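Local coordinates for protection of telomeres protein 1 (Schizosaccharomyces pombe, PDB 1QZG) that binds single-stranded telomeric DNA, protecting the 3'-end overhang of the chromosome and regulating telomerase and telomere length, here through its N-terminal OB-fold domain, at residues 15-20 against 74-79; 40-45 against 111-116; 85-90 against 107-112. All blocks are in the same frame, centred on the assembly; numbering follows the deposited sequence.

All three contacts belong to one OB-fold domain bound to single-stranded telomeric DNA. Interaction 3 lies in the interior of the barrel, its centre about 5 Å from the centre of the chain, and H88 and F90 on the outer side of its strand 85-91 meet the DNA. Interaction 2 closes the barrel between strands 43-59 and 112-117; it shares Q111 and I112 with interaction 3, and the two centres lie 11 Å apart. The thymidine-5'-phosphate pocket draws on both, taking R115 from interaction 2 and H88 from interaction 3. Interaction 1, with its nearest atom about 17 Å from the nucleic acid, fastens the N-terminal helix to the barrel.

Interaction 1: 15-20 against 74-79; sequences ELLNAG and WDPTCD
L17 and T77 bring the two backbones closest, with their CA atoms 6.8 Å apart, where the last part of helix 10-18 passes the loop that follows strand 67-74. That loop folds as a type I beta turn from D75 to C78, closed by the backbone bond from C78 N to D75 O. On the helical side G20, with phi 85°, is the first residue to leave helical backbone angles. Between the segments the contact is mostly apolar and is carried by L17, which spreads its three contacting carbons over three consecutive residues of the turn. Its CD1 comes in at about a right angle to the P76 ring and sits tightly on CD, 3.4 Å away. The other methyl, CD2, faces the D75 carboxylate, arriving from the opposite direction to within 3.4 Å of OD2. Nearer the backbone, L17 CB rests against T77 CG2 at 3.7 Å.

In the OB-fold barrel, 74-79 begins the connection between strands 67-74 and 85-91, and helix 10-18 packs against it. The D75 side chain also builds an Asx turn: T77 N donates to D75 OD1 over 2.7 Å, from above the carboxylate plane by 38°. A chi1 of 81° swings the carboxylate to where OD1 can take this bond, and OD2 accepts from I32 N. T77 OG1 accepts from R33 N, which ties this turn to the start of helix 32-35. On another side, L167 and I170 of the C-terminal helix 158-175 pack on P76.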
loop_
_atom_site.group_PDB
_atom_site.type_symbol
_atom_site.label_atom_id
_atom_site.label_comp_id
_atom_site.label_asym_id
_atom_site.label_seq_id
_atom_site.Cartn_x
_atom_site.Cartn_y
_atom_site.Cartn_z
ATOM N N GLU C 15 3.779 -2.455 -17.723
ATOM C CA GLU C 15 5.092 -3.030 -18.040
ATOM C C GLU C 15 5.972 -2.934 -16.811
ATOM O O GLU C 15 6.721 -3.854 -16.485
ATOM C CB GLU C 15 5.757 -2.262 -19.175
ATOM C CG GLU C 15 4.773 -1.651 -20.139
ATOM C CD GLU C 15 5.405 -1.301 -21.461
ATOM O OE1 GLU C 15 6.149 -2.148 -21.999
ATOM O OE2 GLU C 15 5.148 -0.191 -21.970
ATOM N N LEU C 16 5.880 -1.789 -16.146
ATOM C CA LEU C 16 6.636 -1.542 -14.930
ATOM C C LEU C 16 6.336 -2.673 -13.941
ATOM O O LEU C 16 7.238 -3.405 -13.531
ATOM C CB LEU C 16 6.219 -0.190 -14.347
ATOM C CG LEU C 16 7.282 0.899 -14.166
ATOM C CD1 LEU C 16 8.518 0.626 -15.020
ATOM C CD2 LEU C 16 6.653 2.242 -14.507
ATOM N N LEU C 17 5.063 -2.823 -13.587
ATOM C CA LEU C 17 4.635 -3.860 -12.655
ATOM C C LEU C 17 4.997 -5.272 -13.100
ATOM O O LEU C 17 5.432 -6.091 -12.292
ATOM C CB LEU C 17 3.128 -3.776 -12.443
ATOM C CG LEU C 17 2.668 -2.530 -11.696
ATOM C CD1 LEU C 17 1.160 -2.415 -11.775
ATOM C CD2 LEU C 17 3.139 -2.611 -10.257
ATOM N N ASN C 18 4.806 -5.564 -14.383
ATOM C CA ASN C 18 5.126 -6.887 -14.899
ATOM C C ASN C 18 6.591 -7.266 -14.696
ATOM O O ASN C 18 6.941 -8.447 -14.735
ATOM C CB ASN C 18 4.789 -6.985 -16.389
ATOM C CG ASN C 18 3.302 -6.987 -16.646
ATOM O OD1 ASN C 18 2.515 -7.401 -15.796
ATOM N ND2 ASN C 18 2.907 -6.547 -17.836
ATOM N N ALA C 19 7.446 -6.274 -14.481
ATOM C CA ALA C 19 8.863 -6.546 -14.287
ATOM C C ALA C 19 9.148 -7.065 -12.882
ATOM O O ALA C 19 10.275 -7.446 -12.573
ATOM C CB ALA C 19 9.678 -5.286 -14.554
ATOM N N GLY C 20 8.124 -7.088 -12.034
ATOM C CA GLY C 20 8.314 -7.555 -10.671
ATOM C C GLY C 20 8.813 -6.414 -9.803
ATOM O O GLY C 20 8.121 -5.965 -8.890
ATOM N N TRP C 74 -3.572 -3.988 -3.337
ATOM C CA TRP C 74 -3.778 -4.617 -4.626
ATOM C C TRP C 74 -3.122 -3.798 -5.721
ATOM O O TRP C 74 -2.936 -2.580 -5.576
ATOM C CB TRP C 74 -5.283 -4.725 -4.884
ATOM C CG TRP C 74 -5.684 -5.153 -6.264
ATOM C CD1 TRP C 74 -6.061 -6.415 -6.633
ATOM C CD2 TRP C 74 -5.757 -4.351 -7.451
ATOM N NE1 TRP C 74 -6.374 -6.444 -7.973
ATOM C CE2 TRP C 74 -6.203 -5.190 -8.497
ATOM C CE3 TRP C 74 -5.502 -3.005 -7.757
ATOM C CZ2 TRP C 74 -6.384 -4.729 -9.807
ATOM C CZ3 TRP C 74 -5.689 -2.540 -9.033
ATOM C CH2 TRP C 74 -6.132 -3.404 -10.052
ATOM N N ASP C 75 -2.760 -4.455 -6.816
ATOM C CA ASP C 75 -2.237 -3.747 -7.977
ATOM C C ASP C 75 -2.602 -4.625 -9.172
ATOM O O ASP C 75 -2.976 -5.799 -8.986
ATOM C CB ASP C 75 -0.732 -3.443 -7.827
ATOM C CG ASP C 75 0.188 -4.591 -8.157
ATOM O OD1 ASP C 75 -0.308 -5.626 -8.631
ATOM O OD2 ASP C 75 1.408 -4.456 -7.924
ATOM N N PRO C 76 -2.509 -4.087 -10.391
ATOM C CA PRO C 76 -2.853 -4.843 -11.600
ATOM C C PRO C 76 -2.210 -6.212 -11.812
ATOM O O PRO C 76 -2.574 -6.907 -12.756
ATOM C CB PRO C 76 -2.509 -3.866 -12.724
ATOM C CG PRO C 76 -2.711 -2.520 -12.082
ATOM C CD PRO C 76 -2.057 -2.729 -10.735
ATOM N N THR C 77 -1.268 -6.617 -10.964
ATOM C CA THR C 77 -0.661 -7.926 -11.161
ATOM C C THR C 77 -1.421 -9.043 -10.462
ATOM O O THR C 77 -1.183 -10.226 -10.702
ATOM C CB THR C 77 0.806 -7.966 -10.728
ATOM O OG1 THR C 77 0.890 -7.633 -9.343
ATOM C CG2 THR C 77 1.625 -6.980 -11.542
ATOM N N CYS C 78 -2.332 -8.665 -9.591
ATOM C CA CYS C 78 -3.194 -9.654 -8.942
ATOM C C CYS C 78 -4.477 -9.674 -9.749
ATOM O O CYS C 78 -4.581 -8.965 -10.751
ATOM C CB CYS C 78 -3.517 -9.294 -7.476
ATOM S SG CYS C 78 -2.201 -8.346 -6.640
ATOM N N ASP C 79 -5.455 -10.470 -9.340
ATOM C CA ASP C 79 -6.712 -10.498 -10.065
ATOM C C ASP C 79 -7.803 -9.838 -9.216
ATOM O O ASP C 79 -7.700 -9.805 -7.992
ATOM C CB ASP C 79 -7.110 -11.937 -10.424
ATOM C CG ASP C 79 -6.520 -12.967 -9.481
ATOM O OD1 ASP C 79 -5.279 -13.042 -9.368
ATOM O OD2 ASP C 79 -7.311 -13.710 -8.849
#

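Interaction 2: 40-45 against 111-116; sequences KKNTIV and QITLRS. With nucleotides of chain A.
Packed against L114 across the antiparallel pair of strands 43-59 and 112-117, V45 has the most surface buried here, followed by L114 itself and I44. V45 and L114 share a face of the sheet and cross at about a right angle, V45 CG2 meeting L114 CD1 at 3.7 Å. With chi1 at -54°, V45 turns CG2 toward I112 O and the leucine methyls. Q30 of strand 27-30 packs on both residues.

I44 points to the other face, beside T113 in a non-hydrogen-bonded pair; its CG2 lies 3.5 Å from Q111 NE2, which the bend in the Q111 chain at chi2 brings back over the strand. T43 pairs with L114 and V45 with I112 through backbone bonds, the straightest being L114 N to T43 O at 2.7 Å (168° at the hydrogen). This pairing closes the OB-fold barrel. Q111 and I112 both face V45, a G1 beta bulge at the corner of the chain.

On the I44 face, T113 OG1 donates to O6 of DG2 of chain A over 2.6 Å. R115 lays one guanidinium face on the sugar of that nucleotide, NH1 being 3.7 Å from C2'; its NH2 is hydrogen-bonded to Q122 OE1 and weakly to O4 of the thymidine-5'-phosphate. The chemistry thus sets largely apolar packing of V45 against L114 on one face, and on the other a hydroxyl donor that meets a guanine O6.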
loop_
_atom_site.group_PDB
_atom_site.type_symbol
_atom_site.label_atom_id
_atom_site.label_comp_id
_atom_site.label_asym_id
_atom_site.label_seq_id
_atom_site.Cartn_x
_atom_site.Cartn_y
_atom_site.Cartn_z
ATOM N N LYS C 40 11.546 -18.033 1.758
ATOM C CA LYS C 40 12.055 -18.662 2.964
ATOM C C LYS C 40 12.595 -17.587 3.909
ATOM O O LYS C 40 12.391 -17.660 5.117
ATOM C CB LYS C 40 13.151 -19.679 2.617
ATOM C CG LYS C 40 13.280 -20.793 3.650
ATOM C CD LYS C 40 14.364 -21.805 3.300
ATOM C CE LYS C 40 14.514 -22.824 4.426
ATOM N NZ LYS C 40 15.600 -23.817 4.186
ATOM N N LYS C 41 13.265 -16.583 3.353
ATOM C CA LYS C 41 13.819 -15.503 4.164
ATOM C C LYS C 41 13.114 -14.158 3.980
ATOM O O LYS C 41 12.823 -13.741 2.859
ATOM C CB LYS C 41 15.316 -15.344 3.878
ATOM C CG LYS C 41 16.145 -16.531 4.355
ATOM C CD LYS C 41 17.643 -16.290 4.234
ATOM C CE LYS C 41 18.415 -17.463 4.832
ATOM N NZ LYS C 41 19.895 -17.268 4.813
ATOM N N ASN C 42 12.851 -13.488 5.099
ATOM C CA ASN C 42 12.191 -12.184 5.108
ATOM C C ASN C 42 12.993 -11.133 4.338
ATOM O O ASN C 42 14.224 -11.155 4.343
ATOM C CB ASN C 42 12.020 -11.699 6.551
ATOM C CG ASN C 42 11.180 -12.635 7.393
ATOM O OD1 ASN C 42 11.060 -12.454 8.605
ATOM N ND2 ASN C 42 10.591 -13.638 6.761
ATOM N N THR C 43 12.289 -10.213 3.685
ATOM C CA THR C 43 12.922 -9.129 2.937
ATOM C C THR C 43 12.174 -7.827 3.259
ATOM O O THR C 43 11.038 -7.866 3.732
ATOM C CB THR C 43 12.876 -9.382 1.395
ATOM O OG1 THR C 43 11.516 -9.530 0.963
ATOM C CG2 THR C 43 13.653 -10.647 1.027
ATOM N N ILE C 44 12.817 -6.686 3.027
ATOM C CA ILE C 44 12.201 -5.387 3.270
ATOM C C ILE C 44 11.936 -4.749 1.909
ATOM O O ILE C 44 12.829 -4.670 1.068
ATOM C CB ILE C 44 13.123 -4.457 4.088
ATOM C CG1 ILE C 44 13.542 -5.140 5.393
ATOM C CG2 ILE C 44 12.395 -3.158 4.407
ATOM C CD1 ILE C 44 14.624 -4.380 6.154
ATOM N N VAL C 45 10.712 -4.284 1.695
ATOM C CA VAL C 45 10.354 -3.698 0.409
ATOM C C VAL C 45 9.542 -2.421 0.519
ATOM O O VAL C 45 9.154 -1.998 1.613
ATOM C CB VAL C 45 9.500 -4.684 -0.420
ATOM C CG1 VAL C 45 10.206 -6.019 -0.541
ATOM C CG2 VAL C 45 8.122 -4.866 0.244
ATOM N N GLN C 111 9.342 0.698 3.437
ATOM C CA GLN C 111 9.936 -0.123 4.526
ATOM C C GLN C 111 8.936 -1.093 5.144
ATOM O O GLN C 111 8.508 -0.925 6.286
ATOM C CB GLN C 111 10.586 0.768 5.606
ATOM C CG GLN C 111 11.871 1.461 5.145
ATOM C CD GLN C 111 13.143 0.666 5.460
ATOM O OE1 GLN C 111 13.578 0.601 6.601
ATOM N NE2 GLN C 111 13.702 0.072 4.444
ATOM N N ILE C 112 8.560 -2.119 4.389
ATOM C CA ILE C 112 7.647 -3.137 4.866
ATOM C C ILE C 112 8.353 -4.486 4.789
ATOM O O ILE C 112 8.894 -4.847 3.751
ATOM C CB ILE C 112 6.383 -3.211 3.993
ATOM C CG1 ILE C 112 5.694 -1.843 3.952
ATOM C CG2 ILE C 112 5.462 -4.274 4.522
ATOM C CD1 ILE C 112 5.185 -1.366 5.326
ATOM N N THR C 113 8.368 -5.214 5.895
ATOM C CA THR C 113 8.971 -6.541 5.927
ATOM C C THR C 113 7.980 -7.555 5.350
ATOM O O THR C 113 6.800 -7.548 5.697
ATOM C CB THR C 113 9.297 -6.985 7.367
ATOM O OG1 THR C 113 10.422 -6.251 7.858
ATOM C CG2 THR C 113 9.624 -8.493 7.402
ATOM N N LEU C 114 8.460 -8.419 4.463
ATOM C CA LEU C 114 7.628 -9.459 3.881
ATOM C C LEU C 114 8.057 -10.755 4.561
ATOM O O LEU C 114 9.254 -11.062 4.619
ATOM C CB LEU C 114 7.877 -9.564 2.373
ATOM C CG LEU C 114 6.889 -8.991 1.351
ATOM C CD1 LEU C 114 6.295 -7.668 1.809
ATOM C CD2 LEU C 114 7.617 -8.853 0.010
ATOM N N ARG C 115 7.096 -11.503 5.092
ATOM C CA ARG C 115 7.413 -12.762 5.751
ATOM C C ARG C 115 6.276 -13.759 5.594
ATOM O O ARG C 115 5.159 -13.387 5.239
ATOM C CB ARG C 115 7.699 -12.543 7.241
ATOM C CG ARG C 115 6.496 -12.084 8.019
ATOM C CD ARG C 115 6.307 -12.884 9.304
ATOM N NE ARG C 115 4.962 -12.682 9.845
ATOM C CZ ARG C 115 4.516 -13.221 10.974
ATOM N NH1 ARG C 115 5.303 -14.004 11.698
ATOM N NH2 ARG C 115 3.277 -12.977 11.379
ATOM N N SER C 116 6.574 -15.026 5.868
ATOM C CA SER C 116 5.593 -16.096 5.760
ATOM C C SER C 116 4.806 -16.311 7.050
ATOM O O SER C 116 5.344 -16.210 8.156
ATOM C CB SER C 116 6.286 -17.406 5.385
ATOM O OG SER C 116 6.974 -17.281 4.155
ATOM P P DG A 2 11.866 -12.647 14.827
ATOM O OP1 DG A 2 12.329 -13.674 15.791
ATOM O OP2 DG A 2 12.329 -12.695 13.413
ATOM O "O5'" DG A 2 10.276 -12.635 14.844
ATOM C "C5'" DG A 2 9.595 -12.225 16.025
ATOM C "C4'" DG A 2 8.314 -11.500 15.684
ATOM O "O4'" DG A 2 8.582 -10.260 14.984
ATOM C "C3'" DG A 2 7.332 -12.282 14.816
ATOM O "O3'" DG A 2 6.028 -12.173 15.398
ATOM C "C2'" DG A 2 7.417 -11.590 13.462
ATOM C "C1'" DG A 2 7.740 -10.157 13.853
ATOM N N9 DG A 2 8.433 -9.339 12.856
ATOM C C8 DG A 2 9.456 -9.725 12.023
ATOM N N7 DG A 2 9.895 -8.753 11.269
ATOM C C5 DG A 2 9.110 -7.659 11.620
ATOM C C6 DG A 2 9.131 -6.319 11.141
ATOM O O6 DG A 2 9.890 -5.804 10.312
ATOM N N1 DG A 2 8.145 -5.546 11.745
ATOM C C2 DG A 2 7.267 -5.993 12.699
ATOM N N2 DG A 2 6.373 -5.094 13.142
ATOM N N3 DG A 2 7.260 -7.229 13.176
ATOM C C4 DG A 2 8.197 -8.004 12.587
HETATM O O HOH W 1 9.746 -15.192 4.928
#

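Interaction 3: 85-90 against 107-112; sequences LQIHLF and LLLHQI. With TMP (thymidine-5'-phosphate), chain E; nucleotides of chain A.
I87 and L109 reach toward each other tip to tip, their CD1 methyls 3.9 Å apart, in a wholly apolar contact. On the same strand L89 turns its CD2 both to L109 CD2, at 3.9 Å in an oblique crossing, and to I112 CD1, at 3.8 Å and about a right angle. I112 CG2 also meets I87 CG2, so the four side chains interlock. In I112 a chi2 of -63° sends CD1 to L89, while CG2, branching at CB, serves I87.

V71 and L47 pack on I87, and T69 and S125 on L89, drawing in strands 67-74, 43-59 and 120-126.

Alternate residues of strand 85-91 look the other way, to the ligands. DT4 of chain A lies over the F90 ring, its C4 above the ring centre, while N3 of DA5 of chain A comes to the ring edge, 3.4 Å from F90 CZ. H88 NE2 donates to O2 of the thymidine-5'-phosphate over 3.3 Å, and its ND1 bonds T70 OG1, which helps fix how the ring is turned. Strand 85-91 is the third strand of an OB-fold barrel, one side in the core and the other, with H88 and F90, on the face that binds single-stranded DNA.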
loop_
_atom_site.group_PDB
_atom_site.type_symbol
_atom_site.label_atom_id
_atom_site.label_comp_id
_atom_site.label_asym_id
_atom_site.label_seq_id
_atom_site.Cartn_x
_atom_site.Cartn_y
_atom_site.Cartn_z
ATOM N N LEU C 85 -2.261 -8.451 -0.894
ATOM C CA LEU C 85 -1.285 -8.665 0.151
ATOM C C LEU C 85 -1.735 -8.052 1.475
ATOM O O LEU C 85 -1.968 -6.846 1.552
ATOM C CB LEU C 85 0.077 -8.094 -0.275
ATOM C CG LEU C 85 1.243 -8.236 0.713
ATOM C CD1 LEU C 85 1.662 -9.682 0.830
ATOM C CD2 LEU C 85 2.420 -7.371 0.289
ATOM N N GLN C 86 -1.865 -8.895 2.507
ATOM C CA GLN C 86 -2.256 -8.420 3.829
ATOM C C GLN C 86 -1.042 -7.779 4.487
ATOM O O GLN C 86 0.025 -8.389 4.578
ATOM C CB GLN C 86 -2.739 -9.575 4.716
ATOM C CG GLN C 86 -3.002 -9.154 6.157
ATOM C CD GLN C 86 -3.289 -10.336 7.079
ATOM O OE1 GLN C 86 -4.357 -10.419 7.682
ATOM N NE2 GLN C 86 -2.331 -11.250 7.188
ATOM N N ILE C 87 -1.208 -6.549 4.998
ATOM C CA ILE C 87 -0.123 -5.830 5.631
ATOM C C ILE C 87 -0.569 -5.243 6.966
ATOM O O ILE C 87 -1.598 -4.570 7.045
ATOM C CB ILE C 87 0.379 -4.665 4.735
ATOM C CG1 ILE C 87 0.738 -5.216 3.357
ATOM C CG2 ILE C 87 1.572 -3.956 5.352
ATOM C CD1 ILE C 87 0.732 -4.188 2.244
ATOM N N HIS C 88 0.216 -5.524 8.010
ATOM C CA HIS C 88 -0.080 -4.945 9.312
ATOM C C HIS C 88 0.883 -3.798 9.528
ATOM O O HIS C 88 2.103 -3.985 9.449
ATOM C CB HIS C 88 0.107 -5.965 10.438
ATOM C CG HIS C 88 -0.862 -7.100 10.388
ATOM N ND1 HIS C 88 -2.226 -6.912 10.443
ATOM C CD2 HIS C 88 -0.669 -8.434 10.271
ATOM C CE1 HIS C 88 -2.832 -8.082 10.359
ATOM N NE2 HIS C 88 -1.911 -9.023 10.254
ATOM N N LEU C 89 0.268 -2.633 9.740
ATOM C CA LEU C 89 1.082 -1.453 10.001
ATOM C C LEU C 89 1.051 -1.152 11.496
ATOM O O LEU C 89 -0.036 -1.021 12.058
ATOM C CB LEU C 89 0.540 -0.279 9.206
ATOM C CG LEU C 89 0.520 -0.523 7.702
ATOM C CD1 LEU C 89 -0.201 0.594 6.966
ATOM C CD2 LEU C 89 1.938 -0.685 7.186
ATOM N N PHE C 90 2.214 -1.040 12.131
ATOM C CA PHE C 90 2.276 -0.783 13.569
ATOM C C PHE C 90 2.997 0.497 13.909
ATOM O O PHE C 90 3.806 1.006 13.132
ATOM C CB PHE C 90 3.023 -1.902 14.299
ATOM C CG PHE C 90 2.375 -3.255 14.200
ATOM C CD1 PHE C 90 2.777 -4.166 13.229
ATOM C CD2 PHE C 90 1.399 -3.634 15.114
ATOM C CE1 PHE C 90 2.222 -5.446 13.180
ATOM C CE2 PHE C 90 0.834 -4.913 15.072
ATOM C CZ PHE C 90 1.247 -5.820 14.105
ATOM N N LEU C 107 -2.065 3.832 -2.001
ATOM C CA LEU C 107 -1.213 3.888 -0.823
ATOM C C LEU C 107 0.195 3.432 -1.151
ATOM O O LEU C 107 0.395 2.331 -1.678
ATOM C CB LEU C 107 -1.763 2.988 0.285
ATOM C CG LEU C 107 -0.888 2.859 1.544
ATOM C CD1 LEU C 107 -0.796 4.221 2.281
ATOM C CD2 LEU C 107 -1.486 1.822 2.455
ATOM N N LEU C 108 1.164 4.282 -0.827
ATOM C CA LEU C 108 2.572 3.990 -1.029
ATOM C C LEU C 108 3.193 3.710 0.346
ATOM O O LEU C 108 3.089 4.532 1.263
ATOM C CB LEU C 108 3.262 5.195 -1.680
ATOM C CG LEU C 108 4.735 5.098 -2.075
ATOM C CD1 LEU C 108 5.106 6.318 -2.931
ATOM C CD2 LEU C 108 5.613 5.033 -0.831
ATOM N N LEU C 109 3.829 2.551 0.491
ATOM C CA LEU C 109 4.461 2.180 1.754
ATOM C C LEU C 109 5.962 2.018 1.587
ATOM O O LEU C 109 6.435 1.349 0.661
ATOM C CB LEU C 109 3.861 0.879 2.293
ATOM C CG LEU C 109 2.394 0.961 2.732
ATOM C CD1 LEU C 109 1.799 -0.451 2.868
ATOM C CD2 LEU C 109 2.322 1.699 4.087
ATOM N N HIS C 110 6.713 2.662 2.474
ATOM C CA HIS C 110 8.170 2.584 2.447
ATOM C C HIS C 110 8.682 1.834 3.670
ATOM O O HIS C 110 8.457 2.273 4.794
ATOM C CB HIS C 110 8.756 4.000 2.416
ATOM C CG HIS C 110 10.242 4.043 2.424
ATOM N ND1 HIS C 110 10.960 4.763 3.354
ATOM C CD2 HIS C 110 11.159 3.444 1.626
ATOM C CE1 HIS C 110 12.250 4.604 3.129
ATOM N NE2 HIS C 110 12.397 3.808 2.088
ATOM N N GLN C 111 9.342 0.698 3.437
ATOM C CA GLN C 111 9.936 -0.123 4.526
ATOM C C GLN C 111 8.936 -1.093 5.144
ATOM O O GLN C 111 8.508 -0.925 6.286
ATOM C CB GLN C 111 10.586 0.768 5.606
ATOM C CG GLN C 111 11.871 1.461 5.145
ATOM C CD GLN C 111 13.143 0.666 5.460
ATOM O OE1 GLN C 111 13.578 0.601 6.601
ATOM N NE2 GLN C 111 13.702 0.072 4.444
ATOM N N ILE C 112 8.560 -2.119 4.389
ATOM C CA ILE C 112 7.647 -3.137 4.866
ATOM C C ILE C 112 8.353 -4.486 4.789
ATOM O O ILE C 112 8.894 -4.847 3.751
ATOM C CB ILE C 112 6.383 -3.211 3.993
ATOM C CG1 ILE C 112 5.694 -1.843 3.952
ATOM C CG2 ILE C 112 5.462 -4.274 4.522
ATOM C CD1 ILE C 112 5.185 -1.366 5.326
HETATM C "C1'" TMP E . -4.672 -13.021 13.385
HETATM N N1 TMP E . -3.215 -13.060 13.234
HETATM C C2 TMP E . -2.631 -12.434 12.159
HETATM O O2 TMP E . -3.267 -11.839 11.305
HETATM N N3 TMP E . -1.261 -12.533 12.119
HETATM C C4 TMP E . -0.440 -13.178 13.026
HETATM O O4 TMP E . 0.775 -13.201 12.845
HETATM C C5 TMP E . -1.123 -13.800 14.137
HETATM C C5M TMP E . -0.318 -14.505 15.184
HETATM C C6 TMP E . -2.456 -13.711 14.179
ATOM P P DT A 4 1.238 -12.531 20.297
ATOM O OP1 DT A 4 0.721 -13.167 21.535
ATOM O OP2 DT A 4 0.800 -13.036 18.970
ATOM O "O5'" DT A 4 0.839 -11.002 20.398
ATOM C "C5'" DT A 4 0.005 -10.417 19.433
ATOM C "C4'" DT A 4 -0.203 -8.962 19.764
ATOM O "O4'" DT A 4 1.023 -8.219 19.533
ATOM C "C3'" DT A 4 -1.260 -8.318 18.879
ATOM O "O3'" DT A 4 -2.195 -7.608 19.682
ATOM C "C2'" DT A 4 -0.476 -7.405 17.954
ATOM C "C1'" DT A 4 0.730 -7.047 18.796
ATOM N N1 DT A 4 1.928 -6.664 18.013
ATOM C C2 DT A 4 2.457 -5.414 18.237
ATOM O O2 DT A 4 2.015 -4.647 19.070
ATOM N N3 DT A 4 3.529 -5.088 17.443
ATOM C C4 DT A 4 4.113 -5.873 16.470
ATOM O O4 DT A 4 5.047 -5.431 15.804
ATOM C C5 DT A 4 3.535 -7.188 16.309
ATOM C C7 DT A 4 4.132 -8.116 15.300
ATOM C C6 DT A 4 2.483 -7.516 17.078
ATOM P P DA A 5 -3.759 -7.846 19.431
ATOM O OP1 DA A 5 -4.550 -7.094 20.434
ATOM O OP2 DA A 5 -3.921 -9.303 19.307
ATOM O "O5'" DA A 5 -3.975 -7.169 18.010
ATOM C "C5'" DA A 5 -4.582 -7.874 16.950
ATOM C "C4'" DA A 5 -4.356 -7.136 15.654
ATOM O "O4'" DA A 5 -2.961 -7.244 15.287
ATOM C "C3'" DA A 5 -5.125 -7.750 14.495
ATOM O "O3'" DA A 5 -5.356 -6.764 13.504
ATOM C "C2'" DA A 5 -4.167 -8.802 13.968
ATOM C "C1'" DA A 5 -2.781 -8.274 14.319
ATOM N N9 DA A 5 -1.946 -9.306 14.936
ATOM C C8 DA A 5 -2.315 -10.158 15.947
ATOM N N7 DA A 5 -1.361 -10.962 16.340
ATOM C C5 DA A 5 -0.287 -10.624 15.531
ATOM C C6 DA A 5 1.035 -11.100 15.466
ATOM N N6 DA A 5 1.529 -12.050 16.268
ATOM N N1 DA A 5 1.849 -10.553 14.539
ATOM C C2 DA A 5 1.363 -9.589 13.746
ATOM N N3 DA A 5 0.150 -9.048 13.722
ATOM C C4 DA A 5 -0.638 -9.615 14.650
#